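Local coordinates for putative non-ribosomal peptide synthetase (Actinomadura parvosata subsp. kistnae, PDB 6M7L), which probably serves as a condensation-type domain in non-ribosomal peptide assembly, built on the fold shared with CoA-dependent acyltransferases, at residues R71-R76 and Q88-A93. Sequence-based numbering, arbitrary orientation.
Sequences RHEILR and QEILDA
Arg76 grips Leu91 by backbone and side chain beside the short antiparallel hairpin of strands 77-78 and 89-90, at the surface of this condensation-type domain. Leu91 N donates to Arg76 O at 2.8 Å, in step with the backbone bonding of Glu89 with Arg78 further along. The Arg76 side chain returns over the same partner. Its CB lies 3.9 Å from Leu91 O, and CG, held between the backbone N and the carbonyl carbon (chi1 47°), comes to 3.5 Å of that oxygen. CD comes nearer still, 3.3 Å from Leu91 O, and also touches Asp92 O. From CG to NE the chain is extended and turns its three nitrogens to different partners: NE bonds to Gly69 O and NH1 to Gly70 O, both in helix 58-71, while NH2 reaches across to Leu91 O. The guanidinium thus ties the helix's last turn to the chain leaving the hairpin. A leucine here would probably leave Leu91 O and the carbonyls of Gly69 and Gly70 without the N-H donors of this one group, and so free the 91-93 backbone to shift. On the neighbouring flank, Glu73 and Ile90 cross at a slant, the acid's aliphatic part serving as a nonpolar surface: Glu73 CB lies 3.9 Å from Ile90 CG2, and Ile90 CD1 reaches toward the carboxylate. Glu73 CB also stands above one guanidinium face, near its rim. At the edge of that group, NH2 of Arg76 meets Leu91 O in the carbonyl plane, 2.8 Å away, with an N-H...O angle of 152°.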
ATOM      1  N   ARG A  71      -2.649 -16.488  13.608  1.00 60.01           N
ATOM      2  CA  ARG A  71      -1.455 -15.692  13.350  1.00 60.14           C
ATOM      3  C   ARG A  71      -1.261 -14.617  14.412  1.00 62.55           C
ATOM      4  O   ARG A  71      -0.127 -14.328  14.811  1.00 67.06           O
ATOM      5  CB  ARG A  71      -1.545 -15.072  11.955  1.00 53.01           C
ATOM      6  CG  ARG A  71      -0.468 -14.056  11.627  1.00 51.94           C
ATOM      7  CD  ARG A  71      -0.559 -13.658  10.161  1.00 63.26           C
ATOM      8  NE  ARG A  71       0.373 -12.593   9.807  1.00 70.69           N
ATOM      9  CZ  ARG A  71       1.632 -12.794   9.435  1.00 65.58           C
ATOM     10  NH1 ARG A  71       2.406 -11.761   9.131  1.00 66.41           N
ATOM     11  NH2 ARG A  71       2.123 -14.024   9.383  1.00 68.21           N
ATOM     12  N   HIS A  72      -2.352 -14.012  14.879  1.00 61.02           N
ATOM     13  CA  HIS A  72      -2.308 -12.957  15.888  1.00 65.87           C
ATOM     14  C   HIS A  72      -2.947 -13.488  17.164  1.00 62.48           C
ATOM     15  O   HIS A  72      -4.170 -13.644  17.229  1.00 61.89           O
ATOM     16  CB  HIS A  72      -3.031 -11.701  15.404  1.00 61.23           C
ATOM     17  CG  HIS A  72      -2.515 -11.166  14.105  1.00 56.92           C
ATOM     18  ND1 HIS A  72      -1.534 -10.201  14.035  1.00 54.71           N
ATOM     19  CD2 HIS A  72      -2.851 -11.457  12.825  1.00 55.01           C
ATOM     20  CE1 HIS A  72      -1.284  -9.923  12.767  1.00 57.67           C
ATOM     21  NE2 HIS A  72      -2.069 -10.671  12.013  1.00 57.54           N
ATOM     22  N   GLU A  73      -2.119 -13.758  18.178  1.00 66.81           N
ATOM     23  CA  GLU A  73      -2.638 -14.258  19.448  1.00 65.04           C
ATOM     24  C   GLU A  73      -3.700 -13.335  20.029  1.00 65.46           C
ATOM     25  O   GLU A  73      -4.660 -13.808  20.649  1.00 69.79           O
ATOM     26  CB  GLU A  73      -1.499 -14.434  20.453  1.00 70.23           C
ATOM     27  CG  GLU A  73      -0.569 -15.596  20.158  1.00 73.72           C
ATOM     28  CD  GLU A  73       0.642 -15.619  21.073  1.00 81.69           C
ATOM     29  OE1 GLU A  73       0.974 -14.561  21.650  1.00 77.56           O
ATOM     30  OE2 GLU A  73       1.257 -16.696  21.216  1.00 89.40           O
ATOM     31  N   ILE A  74      -3.555 -12.023  19.830  1.00 64.38           N
ATOM     32  CA  ILE A  74      -4.475 -11.074  20.447  1.00 63.71           C
ATOM     33  C   ILE A  74      -5.895 -11.262  19.927  1.00 62.92           C
ATOM     34  O   ILE A  74      -6.866 -10.985  20.640  1.00 61.96           O
ATOM     35  CB  ILE A  74      -3.972  -9.633  20.231  1.00 64.20           C
ATOM     36  CG1 ILE A  74      -4.818  -8.650  21.039  1.00 63.40           C
ATOM     37  CG2 ILE A  74      -3.973  -9.270  18.749  1.00 58.22           C
ATOM     38  CD1 ILE A  74      -4.217  -7.287  21.112  1.00 71.21           C
ATOM     39  N   LEU A  75      -6.047 -11.749  18.693  1.00 62.93           N
ATOM     40  CA  LEU A  75      -7.384 -11.988  18.164  1.00 61.11           C
ATOM     41  C   LEU A  75      -8.036 -13.219  18.779  1.00 61.78           C
ATOM     42  O   LEU A  75      -9.265 -13.341  18.731  1.00 62.36           O
ATOM     43  CB  LEU A  75      -7.338 -12.119  16.642  1.00 58.72           C
ATOM     44  CG  LEU A  75      -6.994 -10.835  15.883  1.00 59.76           C
ATOM     45  CD1 LEU A  75      -7.138 -11.050  14.387  1.00 61.13           C
ATOM     46  CD2 LEU A  75      -7.868  -9.682  16.349  1.00 57.00           C
ATOM     47  N   ARG A  76      -7.250 -14.133  19.349  1.00 60.66           N
ATOM     48  CA  ARG A  76      -7.785 -15.248  20.120  1.00 67.91           C
ATOM     49  C   ARG A  76      -7.540 -15.071  21.614  1.00 64.59           C
ATOM     50  O   ARG A  76      -7.507 -16.055  22.357  1.00 66.70           O
ATOM     51  CB  ARG A  76      -7.202 -16.574  19.629  1.00 68.52           C
ATOM     52  CG  ARG A  76      -5.695 -16.574  19.424  1.00 68.98           C
ATOM     53  CD  ARG A  76      -5.242 -17.848  18.723  1.00 68.84           C
ATOM     54  NE  ARG A  76      -3.858 -17.761  18.261  1.00 77.65           N
ATOM     55  CZ  ARG A  76      -2.826 -18.342  18.866  1.00 79.42           C
ATOM     56  NH1 ARG A  76      -1.602 -18.206  18.371  1.00 70.54           N
ATOM     57  NH2 ARG A  76      -3.018 -19.067  19.961  1.00 77.02           N
ATOM     58  N   GLN A  88      -5.076 -11.244  30.459  1.00 77.15           N
ATOM     59  CA  GLN A  88      -5.048 -11.634  29.050  1.00 75.43           C
ATOM     60  C   GLN A  88      -4.996 -13.156  28.958  1.00 77.10           C
ATOM     61  O   GLN A  88      -3.957 -13.765  29.231  1.00 80.80           O
ATOM     62  CB  GLN A  88      -3.850 -11.005  28.341  1.00 71.26           C
ATOM     63  CG  GLN A  88      -4.191  -9.872  27.383  1.00 72.11           C
ATOM     64  CD  GLN A  88      -2.955  -9.250  26.752  1.00 71.71           C
ATOM     65  OE1 GLN A  88      -2.912  -9.008  25.546  1.00 66.38           O
ATOM     66  NE2 GLN A  88      -1.946  -8.982  27.570  1.00 71.36           N
ATOM     67  N   GLU A  89      -6.112 -13.772  28.570  1.00 73.01           N
ATOM     68  CA  GLU A  89      -6.203 -15.221  28.412  1.00 70.17           C
ATOM     69  C   GLU A  89      -6.134 -15.556  26.925  1.00 75.19           C
ATOM     70  O   GLU A  89      -7.083 -15.293  26.178  1.00 77.65           O
ATOM     71  CB  GLU A  89      -7.494 -15.756  29.030  1.00 70.68           C
ATOM     72  CG  GLU A  89      -7.662 -17.265  28.901  1.00 77.10           C
ATOM     73  CD  GLU A  89      -9.086 -17.721  29.156  1.00 80.58           C
ATOM     74  OE1 GLU A  89     -10.007 -16.883  29.062  1.00 78.44           O
ATOM     75  OE2 GLU A  89      -9.285 -18.919  29.449  1.00 86.95           O
ATOM     76  N   ILE A  90      -5.021 -16.148  26.498  1.00 65.52           N
ATOM     77  CA  ILE A  90      -4.804 -16.473  25.092  1.00 63.46           C
ATOM     78  C   ILE A  90      -5.295 -17.890  24.825  1.00 60.57           C
ATOM     79  O   ILE A  90      -4.788 -18.854  25.409  1.00 63.56           O
ATOM     80  CB  ILE A  90      -3.326 -16.325  24.705  1.00 63.46           C
ATOM     81  CG1 ILE A  90      -2.819 -14.921  25.032  1.00 59.58           C
ATOM     82  CG2 ILE A  90      -3.137 -16.623  23.224  1.00 65.32           C
ATOM     83  CD1 ILE A  90      -1.408 -14.662  24.551  1.00 62.43           C
ATOM     84  N   LEU A  91      -6.272 -18.018  23.934  1.00 64.16           N
ATOM     85  CA  LEU A  91      -6.785 -19.311  23.515  1.00 64.93           C
ATOM     86  C   LEU A  91      -5.990 -19.835  22.321  1.00 67.71           C
ATOM     87  O   LEU A  91      -5.178 -19.129  21.722  1.00 72.65           O
ATOM     88  CB  LEU A  91      -8.267 -19.206  23.157  1.00 63.47           C
ATOM     89  CG  LEU A  91      -9.186 -18.480  24.136  1.00 65.62           C
ATOM     90  CD1 LEU A  91     -10.619 -18.492  23.625  1.00 67.39           C
ATOM     91  CD2 LEU A  91      -9.097 -19.106  25.516  1.00 68.51           C
ATOM     92  N   ASP A  92      -6.231 -21.098  21.976  1.00 72.18           N
ATOM     93  CA  ASP A  92      -5.625 -21.664  20.781  1.00 78.91           C
ATOM     94  C   ASP A  92      -6.415 -21.224  19.549  1.00 77.74           C
ATOM     95  O   ASP A  92      -7.415 -20.507  19.642  1.00 80.02           O
ATOM     96  CB  ASP A  92      -5.533 -23.188  20.890  1.00 67.77           C
ATOM     97  CG  ASP A  92      -6.876 -23.845  21.161  1.00 80.17           C
ATOM     98  OD1 ASP A  92      -7.883 -23.126  21.289  1.00 87.83           O
ATOM     99  OD2 ASP A  92      -6.924 -25.091  21.250  1.00 83.68           O
ATOM    100  N   ALA A  93      -5.956 -21.654  18.373  1.00 74.36           N
ATOM    101  CA  ALA A  93      -6.594 -21.217  17.136  1.00 65.06           C
ATOM    102  C   ALA A  93      -8.006 -21.778  17.005  1.00 73.23           C
ATOM    103  O   ALA A  93      -8.923 -21.064  16.584  1.00 78.76           O
ATOM    104  CB  ALA A  93      -5.741 -21.622  15.934  1.00 57.47           C
TER